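Local coordinates for ecto-NAD+ glycohydrolase (CD38 molecule) (Bos taurus, PDB 3GC6), which belongs to the ADP-ribosyl cyclase family, disulfide-rich proteins that join a helical part to a parallel beta-sheet part, at residues K58-Y68 and C141-V152; P77-W87 and R102-L110. The protein carries 1 engineered substitution. One frame throughout, in Å; residues are numbered along the deposited sequence.

Interaction 1: residues K58-Y68 and C141-V152; sequences KDPCKATKEDY and CRTNYLSVFWEV
Y145 lies at the heart of this contact, its ring face roofed by the methyl of A63, whose CB stands 3.4 Å from the ring centroid and almost on the ring normal. Alanine suits the place because a single methyl fits over the ring while the backbone stays close. At the far end of the ring, Y145 OH donates to D67 OD2 (2.7 Å), coming from above the carboxylate plane; T64 N reaches the same oxygen from the opposite face, so two donors grip it. A water donates to both Y145 OH and D59 O. K58 lays its CD beside that hydroxyl, while its NZ bonds to A54 O in helix 44-55.

Y68 points its hydroxyl back at the helix: Y68 OH donates to Y145 O (2.6 Å), which also takes the helical bond from F149 N on the other face of the carbonyl. With CG anti to the carbonyl carbon (chi1 -77°), the Y68 ring presents a face to the edge of F149, a T-shaped pair with planes at 72°. W120 bonds through NE1 to Y68 OH and meets F149 edge-to-face.

Farther out, the C61–C141 disulfide ties the loop to the residues preceding helix 145-159. Beside it, T143 OG1 donates to C61 O (2.7 Å) and A63 N to T143 O (2.9 Å). A covalent link, one backbone bond, one from the T143 hydroxyl and two buried tyrosines with bonded hydroxyls fasten the 58-68 loop to the helix start, and the double grip on D67 OD2 would probably favour a charged carboxylate.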
loop_
_atom_site.group_PDB
_atom_site.type_symbol
_atom_site.label_atom_id
_atom_site.label_comp_id
_atom_site.label_asym_id
_atom_site.label_seq_id
_atom_site.Cartn_x
_atom_site.Cartn_y
_atom_site.Cartn_z
ATOM N N LYS A 58 -8.475 -24.541 -14.554
ATOM C CA LYS A 58 -7.480 -25.588 -14.758
ATOM C C LYS A 58 -7.914 -26.893 -14.089
ATOM O O LYS A 58 -8.775 -26.893 -13.200
ATOM C CB LYS A 58 -6.120 -25.112 -14.233
ATOM C CG LYS A 58 -5.607 -23.900 -14.979
ATOM C CD LYS A 58 -4.250 -23.497 -14.469
ATOM C CE LYS A 58 -3.882 -22.192 -15.078
ATOM N NZ LYS A 58 -2.575 -21.722 -14.557
ATOM N N ASP A 59 -7.310 -27.991 -14.526
ATOM C CA ASP A 59 -7.510 -29.316 -13.917
ATOM C C ASP A 59 -7.114 -29.188 -12.441
ATOM O O ASP A 59 -5.952 -28.905 -12.125
ATOM C CB ASP A 59 -6.606 -30.321 -14.628
ATOM C CG ASP A 59 -6.781 -31.751 -14.110
ATOM O OD1 ASP A 59 -7.147 -31.920 -12.927
ATOM O OD2 ASP A 59 -6.578 -32.699 -14.915
ATOM N N PRO A 60 -8.077 -29.367 -11.524
ATOM C CA PRO A 60 -7.775 -29.119 -10.090
ATOM C C PRO A 60 -6.845 -30.129 -9.448
ATOM O O PRO A 60 -6.431 -29.925 -8.288
ATOM C CB PRO A 60 -9.153 -29.107 -9.405
ATOM C CG PRO A 60 -10.113 -29.597 -10.436
ATOM C CD PRO A 60 -9.510 -29.595 -11.789
ATOM N N CYS A 61 -6.503 -31.208 -10.175
ATOM C CA CYS A 61 -5.521 -32.199 -9.700
ATOM C C CYS A 61 -4.227 -32.196 -10.495
ATOM O O CYS A 61 -3.441 -33.134 -10.396
ATOM C CB CYS A 61 -6.153 -33.599 -9.656
ATOM S SG CYS A 61 -7.167 -33.775 -8.160
ATOM N N LYS A 62 -3.986 -31.138 -11.269
ATOM C CA LYS A 62 -2.710 -31.023 -11.957
ATOM C C LYS A 62 -1.955 -29.763 -11.597
ATOM O O LYS A 62 -1.197 -29.242 -12.412
ATOM C CB LYS A 62 -2.883 -31.107 -13.462
ATOM C CG LYS A 62 -3.211 -32.484 -13.934
ATOM C CD LYS A 62 -3.120 -32.535 -15.469
ATOM C CE LYS A 62 -3.501 -33.905 -16.011
ATOM N NZ LYS A 62 -2.650 -34.957 -15.414
ATOM N N ALA A 63 -2.137 -29.268 -10.377
ATOM C CA ALA A 63 -1.393 -28.086 -9.963
ATOM C C ALA A 63 0.100 -28.373 -9.961
ATOM O O ALA A 63 0.534 -29.446 -9.534
ATOM C CB ALA A 63 -1.821 -27.624 -8.561
ATOM N N THR A 64 0.877 -27.409 -10.432
ATOM C CA THR A 64 2.339 -27.470 -10.274
ATOM C C THR A 64 2.879 -26.212 -9.566
ATOM O O THR A 64 2.239 -25.172 -9.558
ATOM C CB THR A 64 3.041 -27.591 -11.642
ATOM O OG1 THR A 64 2.772 -26.393 -12.376
ATOM C CG2 THR A 64 2.526 -28.816 -12.440
ATOM N N LYS A 65 4.067 -26.318 -8.956
ATOM C CA LYS A 65 4.706 -25.158 -8.337
ATOM C C LYS A 65 4.803 -23.979 -9.308
ATOM O O LYS A 65 4.577 -22.823 -8.923
ATOM C CB LYS A 65 6.109 -25.566 -7.851
ATOM C CG LYS A 65 6.022 -26.628 -6.767
ATOM C CD LYS A 65 7.295 -26.703 -5.966
ATOM C CE LYS A 65 8.397 -27.329 -6.756
ATOM N NZ LYS A 65 9.413 -27.965 -5.839
ATOM N N GLU A 66 5.107 -24.292 -10.568
ATOM C CA GLU A 66 5.328 -23.259 -11.586
ATOM C C GLU A 66 4.057 -22.433 -11.847
ATOM O O GLU A 66 4.134 -21.277 -12.258
ATOM C CB GLU A 66 5.836 -23.882 -12.899
ATOM C CG GLU A 66 7.219 -24.559 -12.800
ATOM C CD GLU A 66 7.240 -25.848 -11.985
ATOM O OE1 GLU A 66 6.275 -26.654 -12.056
ATOM O OE2 GLU A 66 8.247 -26.056 -11.259
ATOM N N ASP A 67 2.882 -23.030 -11.637
ATOM C CA ASP A 67 1.634 -22.272 -11.764
ATOM C C ASP A 67 1.598 -21.024 -10.856
ATOM O O ASP A 67 0.863 -20.068 -11.119
ATOM C CB ASP A 67 0.418 -23.150 -11.457
ATOM C CG ASP A 67 0.164 -24.203 -12.543
ATOM O OD1 ASP A 67 0.532 -23.954 -13.703
ATOM O OD2 ASP A 67 -0.404 -25.252 -12.214
ATOM N N TYR A 68 2.384 -21.045 -9.774
ATOM C CA TYR A 68 2.347 -19.940 -8.801
ATOM C C TYR A 68 3.556 -18.996 -8.927
ATOM O O TYR A 68 3.679 -18.016 -8.176
ATOM C CB TYR A 68 2.280 -20.506 -7.388
ATOM C CG TYR A 68 0.911 -21.026 -6.997
ATOM C CD1 TYR A 68 -0.175 -20.140 -6.841
ATOM C CD2 TYR A 68 0.697 -22.398 -6.766
ATOM C CE1 TYR A 68 -1.437 -20.599 -6.460
ATOM C CE2 TYR A 68 -0.577 -22.861 -6.383
ATOM C CZ TYR A 68 -1.624 -21.967 -6.227
ATOM O OH TYR A 68 -2.862 -22.421 -5.818
ATOM N N CYS A 141 -6.015 -36.072 -4.569
ATOM C CA CYS A 141 -4.740 -35.830 -5.237
ATOM C C CYS A 141 -3.899 -34.910 -4.394
ATOM O O CYS A 141 -4.410 -33.948 -3.847
ATOM C CB CYS A 141 -4.951 -35.212 -6.631
ATOM S SG CYS A 141 -5.787 -33.619 -6.615
ATOM N N ARG A 142 -2.608 -35.213 -4.294
ATOM C CA ARG A 142 -1.677 -34.298 -3.634
ATOM C C ARG A 142 -1.426 -33.015 -4.440
ATOM O O ARG A 142 -1.143 -31.954 -3.857
ATOM C CB ARG A 142 -0.361 -35.033 -3.335
ATOM C CG ARG A 142 -0.564 -36.122 -2.321
ATOM C CD ARG A 142 0.717 -36.886 -1.990
ATOM N NE ARG A 142 0.393 -38.078 -1.205
ATOM C CZ ARG A 142 1.239 -38.683 -0.375
ATOM N NH1 ARG A 142 2.470 -38.207 -0.210
ATOM N NH2 ARG A 142 0.846 -39.754 0.310
ATOM N N THR A 143 -1.555 -33.127 -5.768
ATOM C CA THR A 143 -1.207 -32.064 -6.692
ATOM C C THR A 143 -2.432 -31.183 -6.951
ATOM O O THR A 143 -2.820 -30.953 -8.109
ATOM C CB THR A 143 -0.675 -32.640 -8.039
ATOM O OG1 THR A 143 -1.573 -33.635 -8.512
ATOM C CG2 THR A 143 0.718 -33.277 -7.822
ATOM N N ASN A 144 -3.004 -30.680 -5.865
ATOM C CA ASN A 144 -4.145 -29.747 -5.950
ATOM C C ASN A 144 -3.657 -28.332 -5.632
ATOM O O ASN A 144 -2.584 -28.169 -5.021
ATOM C CB ASN A 144 -5.242 -30.184 -4.992
ATOM C CG ASN A 144 -4.820 -30.089 -3.541
ATOM O OD1 ASN A 144 -4.430 -31.099 -2.919
ATOM N ND2 ASN A 144 -4.835 -28.900 -3.017
ATOM N N TYR A 145 -4.405 -27.319 -6.088
ATOM C CA TYR A 145 -3.933 -25.944 -6.005
ATOM C C TYR A 145 -3.732 -25.420 -4.563
ATOM O O TYR A 145 -2.828 -24.592 -4.313
ATOM C CB TYR A 145 -4.833 -25.009 -6.861
ATOM C CG TYR A 145 -4.436 -25.142 -8.311
ATOM C CD1 TYR A 145 -5.091 -26.025 -9.173
ATOM C CD2 TYR A 145 -3.320 -24.465 -8.790
ATOM C CE1 TYR A 145 -4.653 -26.173 -10.510
ATOM C CE2 TYR A 145 -2.871 -24.595 -10.100
ATOM C CZ TYR A 145 -3.548 -25.446 -10.964
ATOM O OH TYR A 145 -3.062 -25.583 -12.243
ATOM N N LEU A 146 -4.542 -25.894 -3.619
ATOM C CA LEU A 146 -4.386 -25.426 -2.229
ATOM C C LEU A 146 -3.095 -25.984 -1.621
ATOM O O LEU A 146 -2.253 -25.246 -1.110
ATOM C CB LEU A 146 -5.634 -25.786 -1.406
ATOM C CG LEU A 146 -5.554 -25.567 0.105
ATOM C CD1 LEU A 146 -5.235 -24.142 0.389
ATOM C CD2 LEU A 146 -6.899 -25.986 0.762
ATOM N N SER A 147 -2.909 -27.298 -1.722
ATOM C CA SER A 147 -1.712 -27.946 -1.182
ATOM C C SER A 147 -0.435 -27.446 -1.856
ATOM O O SER A 147 0.571 -27.137 -1.179
ATOM C CB SER A 147 -1.833 -29.478 -1.363
ATOM O OG SER A 147 -2.935 -29.971 -0.622
ATOM N N VAL A 148 -0.464 -27.351 -3.193
ATOM C CA VAL A 148 0.708 -26.903 -3.931
ATOM C C VAL A 148 1.078 -25.445 -3.589
ATOM O O VAL A 148 2.259 -25.095 -3.461
ATOM C CB VAL A 148 0.552 -27.162 -5.440
ATOM C CG1 VAL A 148 1.663 -26.478 -6.200
ATOM C CG2 VAL A 148 0.559 -28.673 -5.660
ATOM N N PHE A 149 0.080 -24.590 -3.386
ATOM C CA PHE A 149 0.350 -23.206 -2.969
ATOM C C PHE A 149 1.193 -23.212 -1.686
ATOM O O PHE A 149 2.234 -22.540 -1.587
ATOM C CB PHE A 149 -0.964 -22.475 -2.688
ATOM C CG PHE A 149 -0.770 -21.143 -2.036
ATOM C CD1 PHE A 149 -0.467 -20.005 -2.798
ATOM C CD2 PHE A 149 -0.870 -21.027 -0.660
ATOM C CE1 PHE A 149 -0.284 -18.723 -2.153
ATOM C CE2 PHE A 149 -0.683 -19.781 -0.027
ATOM C CZ PHE A 149 -0.402 -18.647 -0.780
ATOM N N TRP A 150 0.739 -23.953 -0.677
ATOM C CA TRP A 150 1.456 -23.879 0.612
ATOM C C TRP A 150 2.841 -24.530 0.484
ATOM O O TRP A 150 3.777 -24.133 1.177
ATOM C CB TRP A 150 0.612 -24.513 1.722
ATOM C CG TRP A 150 -0.532 -23.632 2.079
ATOM C CD1 TRP A 150 -1.853 -23.859 1.811
ATOM C CD2 TRP A 150 -0.475 -22.378 2.775
ATOM N NE1 TRP A 150 -2.633 -22.811 2.282
ATOM C CE2 TRP A 150 -1.793 -21.882 2.872
ATOM C CE3 TRP A 150 0.570 -21.599 3.290
ATOM C CZ2 TRP A 150 -2.090 -20.654 3.516
ATOM C CZ3 TRP A 150 0.282 -20.390 3.901
ATOM C CH2 TRP A 150 -1.037 -19.917 4.015
ATOM N N GLU A 151 2.952 -25.535 -0.380
ATOM C CA GLU A 151 4.246 -26.191 -0.598
ATOM C C GLU A 151 5.216 -25.189 -1.224
ATOM O O GLU A 151 6.353 -25.030 -0.737
ATOM C CB GLU A 151 4.034 -27.455 -1.459
ATOM C CG GLU A 151 5.166 -27.998 -2.282
ATOM C CD GLU A 151 4.586 -28.912 -3.388
ATOM O OE1 GLU A 151 3.737 -29.775 -3.053
ATOM O OE2 GLU A 151 4.910 -28.742 -4.578
ATOM N N VAL A 152 4.822 -24.504 -2.301
ATOM C CA VAL A 152 5.777 -23.635 -2.961
ATOM C C VAL A 152 6.034 -22.379 -2.117
ATOM O O VAL A 152 7.166 -21.880 -2.062
ATOM C CB VAL A 152 5.369 -23.292 -4.417
ATOM C CG1 VAL A 152 4.070 -22.582 -4.450
ATOM C CG2 VAL A 152 6.500 -22.483 -5.102
HETATM O O HOH W 1 -3.916 -27.809 -13.593
HETATM O O HOH W 2 -7.118 -27.725 -6.978
#

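Interaction 2: residues P77-W87 and R102-L110; sequences PTVPCGQQVFW and RLMTLEDTL. With SO4 (sulfate ion), chain F.
M104 joins the segments through backbone: M104 N donates to Q83 O (2.8 Å), almost in line with the C=O, and V85 N donates to M104 O (2.9 Å) from above the carbonyl plane. Bonded to both residues flanking Q84, M104 forms a single parallel bridge with it, which brings apolar side chains together. V85 sets CG2 against L103 CB (3.6 Å) and CG1 against T105 CG2. V79 and M104 lie alongside with their ends pointing opposite ways, M104 CB 3.9 Å from V79 CG2 and M104 SD 4.0 Å from V79 CG1; the chi3 bend (67°) keeps M104 CE within 4.2 Å of V79 CG2. At the P77 end, T109 CG2 packs on P77 CB (3.8 Å), its OG1 committed to L106 O and to capping G112 N of helix 110-115.

At W87 the contact becomes polar: NE1 meets E107 OE1 at the ring edge, although that oxygen's position is less certain. A water bridges V85 O to L106 N.

The opposite end is looser. A water joins Q83 OE1 to R102 O, and the exposed R102 leads away to a sulfate, probably from the crystallisation liquor, with NH1 donating to its O1 (2.6 Å). R102 ends helix 91-101 in a Schellman motif. Strand 85-88, one of the two outermost in the four-stranded parallel sheet, this helix and the returning segment thus resemble a beta-alpha-beta crossover whose return makes only one bridge.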
loop_
_atom_site.group_PDB
_atom_site.type_symbol
_atom_site.label_atom_id
_atom_site.label_comp_id
_atom_site.label_asym_id
_atom_site.label_seq_id
_atom_site.Cartn_x
_atom_site.Cartn_y
_atom_site.Cartn_z
ATOM N N PRO A 77 7.532 -14.365 -0.308
ATOM C CA PRO A 77 7.377 -14.512 1.160
ATOM C C PRO A 77 8.722 -14.403 1.890
ATOM O O PRO A 77 9.166 -15.339 2.573
ATOM C CB PRO A 77 6.810 -15.919 1.293
ATOM C CG PRO A 77 7.447 -16.653 0.136
ATOM C CD PRO A 77 7.446 -15.672 -1.002
ATOM N N THR A 78 9.325 -13.235 1.781
ATOM C CA THR A 78 10.664 -12.955 2.298
ATOM C C THR A 78 10.494 -12.204 3.620
ATOM O O THR A 78 9.714 -11.247 3.667
ATOM C CB THR A 78 11.406 -12.059 1.278
ATOM O OG1 THR A 78 11.449 -12.721 0.006
ATOM C CG2 THR A 78 12.816 -11.751 1.716
ATOM N N VAL A 79 11.219 -12.614 4.655
ATOM C CA VAL A 79 11.115 -11.992 5.972
ATOM C C VAL A 79 12.502 -11.430 6.301
ATOM O O VAL A 79 13.526 -12.069 5.986
ATOM C CB VAL A 79 10.708 -13.087 6.999
ATOM C CG1 VAL A 79 10.838 -12.601 8.437
ATOM C CG2 VAL A 79 9.281 -13.575 6.691
ATOM N N PRO A 80 12.554 -10.248 6.952
ATOM C CA PRO A 80 13.860 -9.697 7.320
ATOM C C PRO A 80 14.712 -10.653 8.144
ATOM O O PRO A 80 14.197 -11.460 8.929
ATOM C CB PRO A 80 13.510 -8.460 8.162
ATOM C CG PRO A 80 12.169 -8.038 7.648
ATOM C CD PRO A 80 11.449 -9.330 7.277
ATOM N N CYS A 81 16.027 -10.541 7.984
ATOM C CA CYS A 81 16.947 -11.382 8.727
ATOM C C CYS A 81 16.666 -11.357 10.210
ATOM O O CYS A 81 16.495 -10.294 10.794
ATOM C CB CYS A 81 18.371 -10.900 8.472
ATOM S SG CYS A 81 18.837 -11.057 6.744
ATOM N N GLY A 82 16.625 -12.539 10.819
ATOM C CA GLY A 82 16.469 -12.631 12.260
ATOM C C GLY A 82 15.028 -12.563 12.752
ATOM O O GLY A 82 14.773 -12.703 13.957
ATOM N N GLN A 83 14.077 -12.357 11.848
ATOM C CA GLN A 83 12.675 -12.186 12.282
ATOM C C GLN A 83 11.765 -13.374 11.908
ATOM O O GLN A 83 10.546 -13.310 12.127
ATOM C CB GLN A 83 12.085 -10.896 11.683
ATOM C CG GLN A 83 12.796 -9.662 12.244
ATOM C CD GLN A 83 12.351 -8.372 11.549
ATOM O OE1 GLN A 83 11.233 -8.281 11.054
ATOM N NE2 GLN A 83 13.258 -7.398 11.460
ATOM N N GLN A 84 12.342 -14.445 11.351
ATOM C CA GLN A 84 11.512 -15.490 10.774
ATOM C C GLN A 84 11.225 -16.626 11.755
ATOM O O GLN A 84 12.150 -17.108 12.453
ATOM C CB GLN A 84 12.222 -16.071 9.540
ATOM C CG GLN A 84 11.365 -16.950 8.647
ATOM C CD GLN A 84 11.952 -17.037 7.243
ATOM O OE1 GLN A 84 12.748 -16.185 6.830
ATOM N NE2 GLN A 84 11.561 -18.065 6.512
ATOM N N VAL A 85 9.949 -17.049 11.791
ATOM C CA VAL A 85 9.495 -18.142 12.643
ATOM C C VAL A 85 8.890 -19.269 11.805
ATOM O O VAL A 85 8.065 -19.006 10.898
ATOM C CB VAL A 85 8.404 -17.635 13.587
ATOM C CG1 VAL A 85 7.798 -18.802 14.375
ATOM C CG2 VAL A 85 9.038 -16.611 14.570
ATOM N N PHE A 86 9.302 -20.505 12.096
ATOM C CA PHE A 86 8.709 -21.721 11.534
ATOM C C PHE A 86 7.958 -22.406 12.657
ATOM O O PHE A 86 8.210 -22.144 13.844
ATOM C CB PHE A 86 9.814 -22.665 11.058
ATOM C CG PHE A 86 10.589 -22.130 9.906
ATOM C CD1 PHE A 86 10.268 -22.524 8.595
ATOM C CD2 PHE A 86 11.627 -21.216 10.114
ATOM C CE1 PHE A 86 11.010 -22.001 7.496
ATOM C CE2 PHE A 86 12.350 -20.693 9.043
ATOM C CZ PHE A 86 12.047 -21.091 7.731
ATOM N N TRP A 87 7.003 -23.255 12.297
ATOM C CA TRP A 87 6.233 -23.929 13.337
ATOM C C TRP A 87 5.655 -25.211 12.769
ATOM O O TRP A 87 5.499 -25.355 11.555
ATOM C CB TRP A 87 5.121 -23.001 13.878
ATOM C CG TRP A 87 4.101 -22.613 12.808
ATOM C CD1 TRP A 87 4.168 -21.551 11.925
ATOM C CD2 TRP A 87 2.892 -23.297 12.509
ATOM N NE1 TRP A 87 3.046 -21.537 11.091
ATOM C CE2 TRP A 87 2.260 -22.616 11.433
ATOM C CE3 TRP A 87 2.277 -24.436 13.046
ATOM C CZ2 TRP A 87 1.030 -23.028 10.912
ATOM C CZ3 TRP A 87 1.061 -24.863 12.510
ATOM C CH2 TRP A 87 0.463 -24.163 11.445
ATOM N N ARG A 102 6.887 -9.553 17.579
ATOM C CA ARG A 102 6.955 -8.854 16.283
ATOM C C ARG A 102 7.873 -9.620 15.322
ATOM O O ARG A 102 8.769 -9.063 14.683
ATOM C CB ARG A 102 7.443 -7.399 16.456
ATOM C CG ARG A 102 6.680 -6.554 17.510
ATOM C CD ARG A 102 5.167 -6.549 17.383
ATOM N NE ARG A 102 4.545 -5.520 18.244
ATOM C CZ ARG A 102 4.099 -5.705 19.492
ATOM N NH1 ARG A 102 4.187 -6.887 20.076
ATOM N NH2 ARG A 102 3.557 -4.695 20.170
ATOM N N LEU A 103 7.656 -10.928 15.268
ATOM C CA LEU A 103 8.324 -11.810 14.302
ATOM C C LEU A 103 7.309 -12.219 13.222
ATOM O O LEU A 103 6.109 -11.871 13.281
ATOM C CB LEU A 103 8.842 -13.080 15.002
ATOM C CG LEU A 103 9.761 -12.778 16.187
ATOM C CD1 LEU A 103 10.089 -14.054 16.981
ATOM C CD2 LEU A 103 11.033 -12.043 15.755
ATOM N N MET A 104 7.774 -12.941 12.205
ATOM C CA MET A 104 6.855 -13.319 11.133
ATOM C C MET A 104 6.873 -14.819 10.823
ATOM O O MET A 104 7.940 -15.377 10.497
ATOM C CB MET A 104 7.139 -12.558 9.832
ATOM C CG MET A 104 7.086 -11.065 9.992
ATOM S SD MET A 104 7.643 -10.195 8.476
ATOM C CE MET A 104 6.326 -10.726 7.537
ATOM N N THR A 105 5.708 -15.463 10.951
ATOM C CA THR A 105 5.499 -16.810 10.406
ATOM C C THR A 105 5.160 -16.722 8.906
ATOM O O THR A 105 4.996 -15.621 8.376
ATOM C CB THR A 105 4.323 -17.560 11.085
ATOM O OG1 THR A 105 3.093 -16.893 10.785
ATOM C CG2 THR A 105 4.514 -17.600 12.620
ATOM N N LEU A 106 5.000 -17.894 8.284
ATOM C CA LEU A 106 4.626 -17.943 6.871
ATOM C C LEU A 106 3.300 -17.215 6.682
ATOM O O LEU A 106 3.091 -16.554 5.672
ATOM C CB LEU A 106 4.509 -19.401 6.430
ATOM C CG LEU A 106 4.176 -19.665 4.949
ATOM C CD1 LEU A 106 5.224 -19.021 4.065
ATOM C CD2 LEU A 106 4.043 -21.163 4.685
ATOM N N GLU A 107 2.405 -17.354 7.658
ATOM C CA GLU A 107 1.081 -16.739 7.560
ATOM C C GLU A 107 1.098 -15.242 7.817
ATOM O O GLU A 107 0.062 -14.579 7.717
ATOM C CB GLU A 107 0.108 -17.465 8.497
ATOM C CG GLU A 107 -0.108 -18.917 8.165
ATOM C CD GLU A 107 1.075 -19.825 8.529
ATOM O OE1 GLU A 107 1.854 -19.484 9.439
ATOM O OE2 GLU A 107 1.218 -20.905 7.948
ATOM N N ASP A 108 2.281 -14.697 8.117
ATOM C CA ASP A 108 2.450 -13.265 8.302
ATOM C C ASP A 108 3.103 -12.594 7.081
ATOM O O ASP A 108 3.338 -11.392 7.078
ATOM C CB ASP A 108 3.262 -12.986 9.571
ATOM C CG ASP A 108 2.568 -13.475 10.830
ATOM O OD1 ASP A 108 1.375 -13.088 11.027
ATOM O OD2 ASP A 108 3.198 -14.209 11.635
ATOM N N THR A 109 3.463 -13.389 6.056
ATOM C CA THR A 109 3.887 -12.815 4.782
ATOM C C THR A 109 2.626 -12.324 4.059
ATOM O O THR A 109 1.510 -12.714 4.421
ATOM C CB THR A 109 4.587 -13.883 3.893
ATOM O OG1 THR A 109 3.691 -14.955 3.570
ATOM C CG2 THR A 109 5.828 -14.439 4.626
ATOM N N LEU A 110 2.786 -11.505 3.013
ATOM C CA LEU A 110 1.591 -11.010 2.296
ATOM C C LEU A 110 0.738 -12.176 1.784
ATOM O O LEU A 110 -0.467 -12.286 2.077
ATOM C CB LEU A 110 2.004 -10.107 1.145
ATOM C CG LEU A 110 0.894 -9.313 0.440
ATOM C CD1 LEU A 110 1.483 -8.076 -0.267
ATOM C CD2 LEU A 110 0.180 -10.205 -0.568
HETATM S S SO4 F . 1.760 -5.608 22.694
HETATM O O1 SO4 F . 2.525 -6.660 22.016
HETATM O O2 SO4 F . 2.656 -4.609 23.260
HETATM O O3 SO4 F . 0.873 -4.977 21.719
HETATM O O4 SO4 F . 0.977 -6.230 23.764
HETATM O O HOH W 3 8.780 -9.169 11.803
HETATM O O HOH W 4 5.990 -20.153 9.586
#

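How the interactions relate
Interaction 2 is nested along the chain within the loop that interaction 1 closes, since 77-87 and 102-110 both fall between 58-68 and 141-152. Their centres are about 23 Å apart, on opposite sides of the chain's centre, yet they touch: W150 CE3, on helix 145-159, packs 3.8 Å from L106 CD2. That helix is the shared element. Its first turns carry interaction 1, and farther along L153, S154 and F157 meet P77, V79 and L106 of interaction 2. The helical bundle side is thereby connected to the sheet side. The W87 side chain lies about 6 Å from another sulfate, probably also from the crystallisation liquor.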